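Local structure of allergen Aed a 2 (Aedes aegypti, 3DXL) at residues Asp167-Leu172 with Glu295-Gln300. The protein binds and sequesters biogenic amines and eicosanoids of the vertebrate host in two separate pockets, easing blood feeding by female mosquitoes. Residues are numbered along the deposited sequence; the frame is centred on the assembly and turned at random.
Sequences DKRQQL and EIDGKQ
Arg-169 grips the carboxylate of Asp-297 side-on, through NE and NH2, in the two-point pairing of arginine with an acid. NE gives its hydrogen to OD2 of Asp-297 at 2.7 Å, while NH2 reaches OD1 of the same carboxylate at 3.0 Å. Both bonds are nearly straight (172° and 169°), both oxygens offer their syn lone pairs, and guanidinium and carboxylate are nearly coplanar. With CG anti to the backbone N and a bend at chi2, the arginine chain brings NE and NH2 to the acid. NH1 is satisfied by the carbonyl O of Tyr-162 and OD1 of Asn-159, so all three guanidinium nitrogens have acceptors, which should hold the group's rotation. CD1 of Leu-172 lies over one guanidinium face, offset toward its rim. Next to the ion pair the contact turns apolar: Ile-296 crosses Leu-172 at about a right angle, its CD1 3.8 Å from CB of Leu-172. Ile-296 and Leu-172 also approach Arg-176 and Glu-158 respectively, two noradrenaline-binding residues, consistent with a place beside the amine pocket. Asp-297 sits in the type I' turn of the hairpin 295-300, whose backbone pairs Ile-296 with Lys-299. This hairpin near the C-terminus thus packs against the loop between helix 153-161 and the short helix 172-175.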
ATOM      1  N   ASP A 167       5.489   7.663 -28.900  1.00 15.16           N
ATOM      2  CA  ASP A 167       6.037   9.011 -28.957  1.00 15.65           C
ATOM      3  C   ASP A 167       5.950   9.752 -27.613  1.00 15.20           C
ATOM      4  O   ASP A 167       6.490  10.846 -27.472  1.00 15.64           O
ATOM      5  CB  ASP A 167       5.366   9.817 -30.082  1.00 16.57           C
ATOM      6  CG  ASP A 167       3.869  10.016 -29.872  1.00 19.58           C
ATOM      7  OD1 ASP A 167       3.317   9.606 -28.826  1.00 22.59           O
ATOM      8  OD2 ASP A 167       3.231  10.600 -30.780  1.00 23.37           O
ATOM      9  N   LYS A 168       5.269   9.147 -26.638  1.00 14.77           N
ATOM     10  CA  LYS A 168       5.132   9.708 -25.289  1.00 14.04           C
ATOM     11  C   LYS A 168       6.314   9.370 -24.388  1.00 12.74           C
ATOM     12  O   LYS A 168       6.581  10.075 -23.409  1.00 12.56           O
ATOM     13  CB  LYS A 168       3.838   9.201 -24.643  1.00 14.41           C
ATOM     14  CG  LYS A 168       2.578   9.670 -25.356  1.00 17.57           C
ATOM     15  CD  LYS A 168       1.331   9.535 -24.489  1.00 22.12           C
ATOM     16  CE  LYS A 168       0.712   8.144 -24.556  1.00 24.84           C
ATOM     17  NZ  LYS A 168      -0.272   7.891 -23.453  1.00 26.12           N
ATOM     18  N   ARG A 169       7.007   8.286 -24.708  1.00 12.04           N
ATOM     19  CA  ARG A 169       8.045   7.737 -23.843  1.00 12.18           C
ATOM     20  C   ARG A 169       9.106   8.769 -23.478  1.00 12.26           C
ATOM     21  O   ARG A 169       9.588   8.803 -22.346  1.00 11.97           O
ATOM     22  CB  ARG A 169       8.678   6.503 -24.497  1.00 12.32           C
ATOM     23  CG  ARG A 169       9.573   5.694 -23.573  1.00 12.23           C
ATOM     24  CD  ARG A 169       8.749   5.108 -22.441  1.00 13.34           C
ATOM     25  NE  ARG A 169       9.424   3.995 -21.792  1.00 13.71           N
ATOM     26  CZ  ARG A 169       8.887   3.285 -20.802  1.00 13.97           C
ATOM     27  NH1 ARG A 169       7.670   3.567 -20.363  1.00 13.43           N
ATOM     28  NH2 ARG A 169       9.572   2.283 -20.273  1.00 16.69           N
ATOM     29  N   GLN A 170       9.440   9.627 -24.441  1.00 12.66           N
ATOM     30  CA  GLN A 170      10.484  10.648 -24.283  1.00 13.54           C
ATOM     31  C   GLN A 170      10.222  11.613 -23.128  1.00 12.58           C
ATOM     32  O   GLN A 170      11.156  12.171 -22.567  1.00 12.86           O
ATOM     33  CB  GLN A 170      10.673  11.425 -25.598  1.00 13.80           C
ATOM     34  CG  GLN A 170       9.438  12.211 -26.053  1.00 16.08           C
ATOM     35  CD  GLN A 170       9.595  12.852 -27.425  1.00 17.15           C
ATOM     36  OE1 GLN A 170      10.576  13.542 -27.690  1.00 21.05           O
ATOM     37  NE2 GLN A 170       8.617  12.636 -28.296  1.00 19.54           N
ATOM     38  N   GLN A 171       8.955  11.796 -22.763  1.00 11.62           N
ATOM     39  CA  GLN A 171       8.617  12.706 -21.676  1.00 11.54           C
ATOM     40  C   GLN A 171       9.155  12.247 -20.326  1.00 10.89           C
ATOM     41  O   GLN A 171       9.290  13.052 -19.412  1.00 10.43           O
ATOM     42  CB  GLN A 171       7.111  12.930 -21.600  1.00 11.84           C
ATOM     43  CG  GLN A 171       6.535  13.649 -22.811  1.00 13.49           C
ATOM     44  CD  GLN A 171       5.080  14.001 -22.616  1.00 15.91           C
ATOM     45  OE1 GLN A 171       4.701  14.623 -21.624  1.00 15.35           O
ATOM     46  NE2 GLN A 171       4.250  13.606 -23.567  1.00 17.05           N
ATOM     47  N   LEU A 172       9.472  10.958 -20.208  1.00 10.48           N
ATOM     48  CA  LEU A 172       9.999  10.446 -18.947  1.00 10.72           C
ATOM     49  C   LEU A 172      11.327  11.110 -18.575  1.00 11.14           C
ATOM     50  O   LEU A 172      11.654  11.196 -17.401  1.00 11.49           O
ATOM     51  CB  LEU A 172      10.135   8.926 -18.983  1.00 10.66           C
ATOM     52  CG  LEU A 172       8.815   8.153 -19.027  1.00 11.00           C
ATOM     53  CD1 LEU A 172       9.111   6.665 -18.970  1.00 12.33           C
ATOM     54  CD2 LEU A 172       7.875   8.558 -17.886  1.00 12.12           C
ATOM     55  N   GLU A 295      19.145   8.056 -18.724  1.00 36.68           N
ATOM     56  CA  GLU A 295      18.703   7.178 -19.801  1.00 35.99           C
ATOM     57  C   GLU A 295      17.269   6.705 -19.584  1.00 34.68           C
ATOM     58  O   GLU A 295      16.857   6.449 -18.450  1.00 34.68           O
ATOM     59  CB  GLU A 295      19.619   5.955 -19.906  1.00 36.09           C
ATOM     60  CG  GLU A 295      21.001   6.238 -20.478  1.00 36.67           C
ATOM     61  CD  GLU A 295      21.888   5.000 -20.529  1.00 36.77           C
ATOM     62  OE1 GLU A 295      21.376   3.870 -20.359  1.00 37.33           O
ATOM     63  OE2 GLU A 295      23.108   5.158 -20.743  1.00 38.04           O
ATOM     64  N   ILE A 296      16.515   6.600 -20.678  1.00 33.07           N
ATOM     65  CA  ILE A 296      15.211   5.935 -20.674  1.00 31.51           C
ATOM     66  C   ILE A 296      15.268   4.785 -21.681  1.00 30.58           C
ATOM     67  O   ILE A 296      15.498   5.009 -22.871  1.00 30.18           O
ATOM     68  CB  ILE A 296      14.040   6.902 -21.024  1.00 31.37           C
ATOM     69  CG1 ILE A 296      14.033   8.140 -20.110  1.00 31.20           C
ATOM     70  CG2 ILE A 296      12.689   6.173 -20.986  1.00 30.87           C
ATOM     71  CD1 ILE A 296      13.816   7.866 -18.627  1.00 31.27           C
ATOM     72  N   ASP A 297      15.069   3.562 -21.188  1.00 29.62           N
ATOM     73  CA  ASP A 297      15.171   2.339 -22.001  1.00 28.82           C
ATOM     74  C   ASP A 297      16.474   2.292 -22.808  1.00 28.57           C
ATOM     75  O   ASP A 297      16.473   1.927 -23.986  1.00 28.49           O
ATOM     76  CB  ASP A 297      13.966   2.188 -22.944  1.00 28.59           C
ATOM     77  CG  ASP A 297      12.643   2.473 -22.262  1.00 27.93           C
ATOM     78  OD1 ASP A 297      12.402   1.947 -21.151  1.00 27.61           O
ATOM     79  OD2 ASP A 297      11.839   3.222 -22.854  1.00 25.81           O
ATOM     80  N   GLY A 298      17.574   2.687 -22.172  1.00 28.45           N
ATOM     81  CA  GLY A 298      18.884   2.690 -22.818  1.00 28.41           C
ATOM     82  C   GLY A 298      19.174   3.908 -23.682  1.00 28.28           C
ATOM     83  O   GLY A 298      20.334   4.150 -24.036  1.00 28.32           O
ATOM     84  N   LYS A 299      18.128   4.663 -24.031  1.00 28.25           N
ATOM     85  CA  LYS A 299      18.271   5.863 -24.855  0.50 28.12           C
ATOM     86  C   LYS A 299      18.673   7.066 -24.007  1.00 28.15           C
ATOM     87  O   LYS A 299      18.121   7.289 -22.925  1.00 28.17           O
ATOM     88  CB  LYS A 299      16.978   6.169 -25.618  0.50 28.26           C
ATOM     89  CG  LYS A 299      16.549   5.098 -26.614  0.50 28.18           C
ATOM     90  CD  LYS A 299      15.391   5.591 -27.471  0.50 27.53           C
ATOM     91  CE  LYS A 299      14.940   4.543 -28.476  0.50 28.71           C
ATOM     92  NZ  LYS A 299      14.102   3.476 -27.851  0.50 26.46           N
ATOM     93  N   GLN A 300      19.635   7.838 -24.505  1.00 27.99           N
ATOM     94  CA  GLN A 300      20.125   9.026 -23.810  1.00 27.94           C
ATOM     95  C   GLN A 300      19.109  10.161 -23.854  1.00 27.56           C
ATOM     96  O   GLN A 300      18.560  10.477 -24.912  1.00 27.44           O
ATOM     97  CB  GLN A 300      21.443   9.505 -24.424  1.00 28.18           C
ATOM     98  CG  GLN A 300      22.576   8.487 -24.393  1.00 29.50           C
ATOM     99  CD  GLN A 300      23.245   8.385 -23.034  1.00 31.16           C
ATOM    100  OE1 GLN A 300      23.569   9.396 -22.406  1.00 32.21           O
ATOM    101  NE2 GLN A 300      23.469   7.159 -22.579  1.00 32.10           N
TER